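Local structure of alanine racemase (Acinetobacter baumannii, 4QHR) at residues E321-G324 with L328-D331; M234-E239 with D275-A280. The protein belongs to the alanine racemase family, two-domain proteins that pair an N-terminal TIM-type barrel with a mostly beta C-terminal domain. All coordinates share one frame; numbering follows the deposited sequence.

Contact 1: E321-G324 with L328-D331; sequences ELWG and LVDD
V329 lays its CG2 methyl on one face of the W323 indole. The methyl stands 3.5 Å from the centroid of the five-membered ring and only 1° off the ring normal. This is a CH-pi contact. CG2 is almost equally far from all the atoms of that ring, and its distance to W323 CD1 is 3.7 Å. V329 CB also reaches the ring, 3.7 Å from W323 CD1. The methyl gets there because it is anti to the backbone N of V329, while the other branch, CG1, sits between that N and the carbonyl carbon.

Next to the ring lies a bridge through solvent. One water donates to G324 O at 2.9 Å and accepts from V329 N at 2.8 Å. No direct hydrogen bond joins the two segments, so this water supplies the polar link. L328 adds a lighter touch, with its CD2 methyl 3.7 Å from G324 O.

The first torsion of W323 (chi1 58°) sets CG between its own backbone N and carbonyl carbon and turns the indole toward V329. Other residues pack around the ring. F236 meets it with the planes at about 60°. L343 and L344 of helix 340-345 touch both W323 and V329. E321 hydrogen-bonds within the loop between the segments: OE1 to H326 ND1 and OE2 to R327 N.

The chain turns a corner at L322. There L322 and W323 both face F236 in a classic beta bulge. L328 is the N-cap residue of helix 329-335, and D330 OD2 hydrogen-bonds to S218 N. The whole is a short strand-to-helix connection in the C-terminal domain, with a bulge at the strand end and a tryptophan packed against the first turn of the helix.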
loop_
_atom_site.group_PDB
_atom_site.type_symbol
_atom_site.label_atom_id
_atom_site.label_comp_id
_atom_site.label_asym_id
_atom_site.label_seq_id
_atom_site.Cartn_x
_atom_site.Cartn_y
_atom_site.Cartn_z
ATOM N N GLU A 321 -7.787 -3.981 16.421
ATOM C CA GLU A 321 -8.075 -2.861 15.554
ATOM C C GLU A 321 -6.810 -2.082 15.238
ATOM O O GLU A 321 -6.144 -1.550 16.145
ATOM C CB GLU A 321 -9.115 -1.938 16.200
ATOM C CG GLU A 321 -9.395 -0.670 15.380
ATOM C CD GLU A 321 -10.441 0.215 16.069
ATOM O OE1 GLU A 321 -11.378 -0.379 16.655
ATOM O OE2 GLU A 321 -10.300 1.452 16.068
ATOM N N LEU A 322 -6.477 -1.985 13.950
ATOM C CA LEU A 322 -5.297 -1.245 13.532
ATOM C C LEU A 322 -5.633 0.215 13.360
ATOM O O LEU A 322 -4.879 1.086 13.766
ATOM C CB LEU A 322 -4.722 -1.859 12.284
ATOM C CG LEU A 322 -4.487 -3.332 12.588
ATOM C CD1 LEU A 322 -4.628 -4.101 11.331
ATOM C CD2 LEU A 322 -3.184 -3.526 13.355
ATOM N N TRP A 323 -6.799 0.503 12.807
ATOM C CA TRP A 323 -7.382 1.797 12.970
ATOM C C TRP A 323 -8.851 1.711 12.721
ATOM O O TRP A 323 -9.329 0.723 12.129
ATOM C CB TRP A 323 -6.713 2.827 12.058
ATOM C CG TRP A 323 -6.721 2.570 10.571
ATOM C CD1 TRP A 323 -7.772 2.768 9.699
ATOM C CD2 TRP A 323 -5.601 2.235 9.769
ATOM N NE1 TRP A 323 -7.354 2.515 8.409
ATOM C CE2 TRP A 323 -6.030 2.180 8.438
ATOM C CE3 TRP A 323 -4.265 1.927 10.060
ATOM C CZ2 TRP A 323 -5.171 1.846 7.389
ATOM C CZ3 TRP A 323 -3.419 1.597 9.010
ATOM C CH2 TRP A 323 -3.887 1.580 7.689
ATOM N N GLY A 324 -9.581 2.711 13.212
ATOM C CA GLY A 324 -11.036 2.752 13.107
ATOM C C GLY A 324 -11.598 3.750 14.124
ATOM O O GLY A 324 -11.113 4.853 14.243
ATOM N N LEU A 328 -7.390 5.978 16.047
ATOM C CA LEU A 328 -7.723 6.867 14.920
ATOM C C LEU A 328 -6.642 6.796 13.861
ATOM O O LEU A 328 -5.449 6.892 14.184
ATOM C CB LEU A 328 -7.964 8.302 15.366
ATOM C CG LEU A 328 -9.114 8.466 16.356
ATOM C CD1 LEU A 328 -9.032 9.846 16.955
ATOM C CD2 LEU A 328 -10.465 8.244 15.673
ATOM N N VAL A 329 -7.077 6.618 12.599
ATOM C CA VAL A 329 -6.136 6.506 11.474
ATOM C C VAL A 329 -5.133 7.664 11.443
ATOM O O VAL A 329 -3.983 7.416 11.127
ATOM C CB VAL A 329 -6.836 6.340 10.119
ATOM C CG1 VAL A 329 -7.497 7.655 9.700
ATOM C CG2 VAL A 329 -5.873 5.870 9.061
ATOM N N ASP A 330 -5.540 8.899 11.776
ATOM C CA ASP A 330 -4.568 10.032 11.805
ATOM C C ASP A 330 -3.523 9.946 12.942
ATOM O O ASP A 330 -2.446 10.516 12.826
ATOM C CB ASP A 330 -5.283 11.406 11.859
ATOM C CG ASP A 330 -6.107 11.657 10.650
ATOM O OD1 ASP A 330 -5.513 11.712 9.564
ATOM O OD2 ASP A 330 -7.338 11.769 10.798
ATOM N N ASP A 331 -3.835 9.266 14.044
ATOM C CA ASP A 331 -2.811 9.018 15.080
ATOM C C ASP A 331 -1.799 7.969 14.587
ATOM O O ASP A 331 -0.591 8.088 14.798
ATOM C CB ASP A 331 -3.426 8.588 16.408
ATOM C CG ASP A 331 -4.268 9.672 17.046
ATOM O OD1 ASP A 331 -4.007 10.831 16.763
ATOM O OD2 ASP A 331 -5.180 9.388 17.818
HETATM O O HOH W 1 -9.825 6.175 12.002
#

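Contact 2: M234-E239 with D275-A280; sequences MTFTAE and DGYPRA
The long strand 234-246 of the C-terminal mixed sheet meets the loop between strands 264-269 and 286-289 through one aromatic side chain, F236. Its ring reaches Y277 and D275. F236 CE2 lies 4.1 Å from Y277 CD1, at the edge of the tyrosine ring and near its plane. The same F236 CE2 is 4.2 Å from Y277 CB. At the end of the phenyl ring, F236 CZ comes obliquely to D275 O at 4.0 Å and lies 4.2 Å from D275 CB. F236 has CG anti to its backbone N (chi1 -176°), which extends the ring from the strand toward the loop. The contact is buried, with only van der Waals contacts and no hydrogen bond across it.

D275 turns its charge to other partners. Its OD2 forms a salt bridge with R2 and its OD1 one with R350. Y277 also has P278 CD over one face of its ring, 3.6 Å above the plane.

F236 also touches V6 of strand 4-8. M234, two residues earlier on strand 234-246, touches L344 of helix 340-345. P278 packs on L343 of that helix. Farther along the loop, R279 hydrogen-bonds to E342 and T338 of the second subunit, so the loop runs from the sheet to the dimer interface.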
loop_
_atom_site.group_PDB
_atom_site.type_symbol
_atom_site.label_atom_id
_atom_site.label_comp_id
_atom_site.label_asym_id
_atom_site.label_seq_id
_atom_site.Cartn_x
_atom_site.Cartn_y
_atom_site.Cartn_z
ATOM N N MET A 234 -13.670 3.823 7.808
ATOM C CA MET A 234 -12.935 2.582 7.724
ATOM C C MET A 234 -12.480 2.077 9.098
ATOM O O MET A 234 -11.840 2.826 9.848
ATOM C CB MET A 234 -11.665 2.746 6.856
ATOM C CG MET A 234 -10.909 1.461 6.641
ATOM S SD MET A 234 -9.340 1.495 5.750
ATOM C CE MET A 234 -9.809 2.258 4.186
ATOM N N THR A 235 -12.769 0.803 9.360
ATOM C CA THR A 235 -12.081 0.052 10.415
ATOM C C THR A 235 -11.207 -1.039 9.801
ATOM O O THR A 235 -11.683 -1.871 8.970
ATOM C CB THR A 235 -13.082 -0.536 11.402
ATOM O OG1 THR A 235 -13.932 0.521 11.836
ATOM C CG2 THR A 235 -12.339 -1.074 12.630
ATOM N N PHE A 236 -9.938 -1.082 10.203
ATOM C CA PHE A 236 -8.964 -2.041 9.650
ATOM C C PHE A 236 -8.635 -2.981 10.821
ATOM O O PHE A 236 -8.089 -2.546 11.840
ATOM C CB PHE A 236 -7.743 -1.257 9.144
ATOM C CG PHE A 236 -6.656 -2.074 8.444
ATOM C CD1 PHE A 236 -6.898 -3.295 7.786
ATOM C CD2 PHE A 236 -5.379 -1.564 8.395
ATOM C CE1 PHE A 236 -5.851 -3.970 7.143
ATOM C CE2 PHE A 236 -4.341 -2.230 7.777
ATOM C CZ PHE A 236 -4.572 -3.435 7.161
ATOM N N THR A 237 -9.004 -4.260 10.671
ATOM C CA THR A 237 -8.758 -5.278 11.712
ATOM C C THR A 237 -7.928 -6.496 11.306
ATOM O O THR A 237 -7.751 -6.809 10.145
ATOM C CB THR A 237 -10.078 -5.777 12.353
ATOM O OG1 THR A 237 -10.770 -6.679 11.471
ATOM C CG2 THR A 237 -10.963 -4.578 12.752
ATOM N N ALA A 238 -7.397 -7.182 12.330
ATOM C CA ALA A 238 -6.766 -8.480 12.181
ATOM C C ALA A 238 -6.970 -9.258 13.517
ATOM O O ALA A 238 -7.746 -8.837 14.360
ATOM C CB ALA A 238 -5.286 -8.342 11.783
ATOM N N GLU A 239 -6.336 -10.394 13.685
ATOM C CA GLU A 239 -6.505 -11.205 14.879
ATOM C C GLU A 239 -5.177 -11.673 15.435
ATOM O O GLU A 239 -4.137 -11.762 14.739
ATOM C CB GLU A 239 -7.415 -12.443 14.585
ATOM C CG GLU A 239 -8.902 -12.096 14.575
ATOM C CD GLU A 239 -9.753 -13.305 14.284
ATOM O OE1 GLU A 239 -9.210 -14.455 14.339
ATOM O OE2 GLU A 239 -10.944 -13.107 14.005
ATOM N N ASP A 275 -0.114 -6.280 3.876
ATOM C CA ASP A 275 -1.524 -5.892 3.863
ATOM C C ASP A 275 -1.740 -4.396 3.711
ATOM O O ASP A 275 -2.864 -3.958 3.529
ATOM C CB ASP A 275 -2.183 -6.309 5.143
ATOM C CG ASP A 275 -2.023 -7.732 5.391
ATOM O OD1 ASP A 275 -2.828 -8.467 4.768
ATOM O OD2 ASP A 275 -1.073 -8.102 6.151
ATOM N N GLY A 276 -0.668 -3.644 3.774
ATOM C CA GLY A 276 -0.728 -2.189 3.768
ATOM C C GLY A 276 -0.678 -1.560 5.153
ATOM O O GLY A 276 -0.824 -0.366 5.262
ATOM N N TYR A 277 -0.429 -2.340 6.209
ATOM C CA TYR A 277 -0.142 -1.739 7.495
ATOM C C TYR A 277 1.295 -1.176 7.478
ATOM O O TYR A 277 2.198 -1.905 7.084
ATOM C CB TYR A 277 -0.286 -2.788 8.587
ATOM C CG TYR A 277 -0.239 -2.214 9.995
ATOM C CD1 TYR A 277 -1.306 -1.488 10.508
ATOM C CD2 TYR A 277 0.851 -2.383 10.786
ATOM C CE1 TYR A 277 -1.276 -0.964 11.797
ATOM C CE2 TYR A 277 0.891 -1.893 12.092
ATOM C CZ TYR A 277 -0.168 -1.167 12.586
ATOM O OH TYR A 277 -0.109 -0.675 13.884
ATOM N N PRO A 278 1.504 0.109 7.856
ATOM C CA PRO A 278 2.794 0.735 7.583
ATOM C C PRO A 278 3.895 0.168 8.462
ATOM O O PRO A 278 3.613 -0.225 9.587
ATOM C CB PRO A 278 2.583 2.211 7.918
ATOM C CG PRO A 278 1.136 2.408 8.090
ATOM C CD PRO A 278 0.526 1.077 8.415
ATOM N N ARG A 279 5.115 0.139 7.935
ATOM C CA ARG A 279 6.234 -0.517 8.579
ATOM C C ARG A 279 7.001 0.401 9.495
ATOM O O ARG A 279 7.354 -0.023 10.613
ATOM C CB ARG A 279 7.239 -1.036 7.516
ATOM C CG ARG A 279 8.482 -1.692 8.034
ATOM C CD ARG A 279 9.413 -2.223 6.930
ATOM N NE ARG A 279 10.712 -2.573 7.514
ATOM C CZ ARG A 279 11.711 -1.698 7.740
ATOM N NH1 ARG A 279 11.609 -0.405 7.382
ATOM N NH2 ARG A 279 12.851 -2.116 8.276
ATOM N N ALA A 280 7.323 1.594 9.025
ATOM C CA ALA A 280 8.395 2.350 9.661
ATOM C C ALA A 280 7.834 3.508 10.520
ATOM O O ALA A 280 7.216 4.419 10.007
ATOM C CB ALA A 280 9.385 2.850 8.616
#

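Overall arrangement
Both contacts lie in the C-terminal domain, with centres about 9 Å apart. They meet directly at the bulge: W323 O to F236 N and L322 N to F236 O are probable hydrogen bonds, each 2.7 Å. W323 NE1 also packs on M234 SD at 3.5 Å. The backbone of the bulge ties the two contacts together. Contact 2 is buried and has no hydrogen bond between its segments. Contact 1 is partly buried and adds a bridging water to its CH-pi packing. Helix 340-345 lies against segments of both contacts. Contact 1 links neighbours in sequence, whereas contact 2 joins a strand to a distant loop that reaches the second subunit.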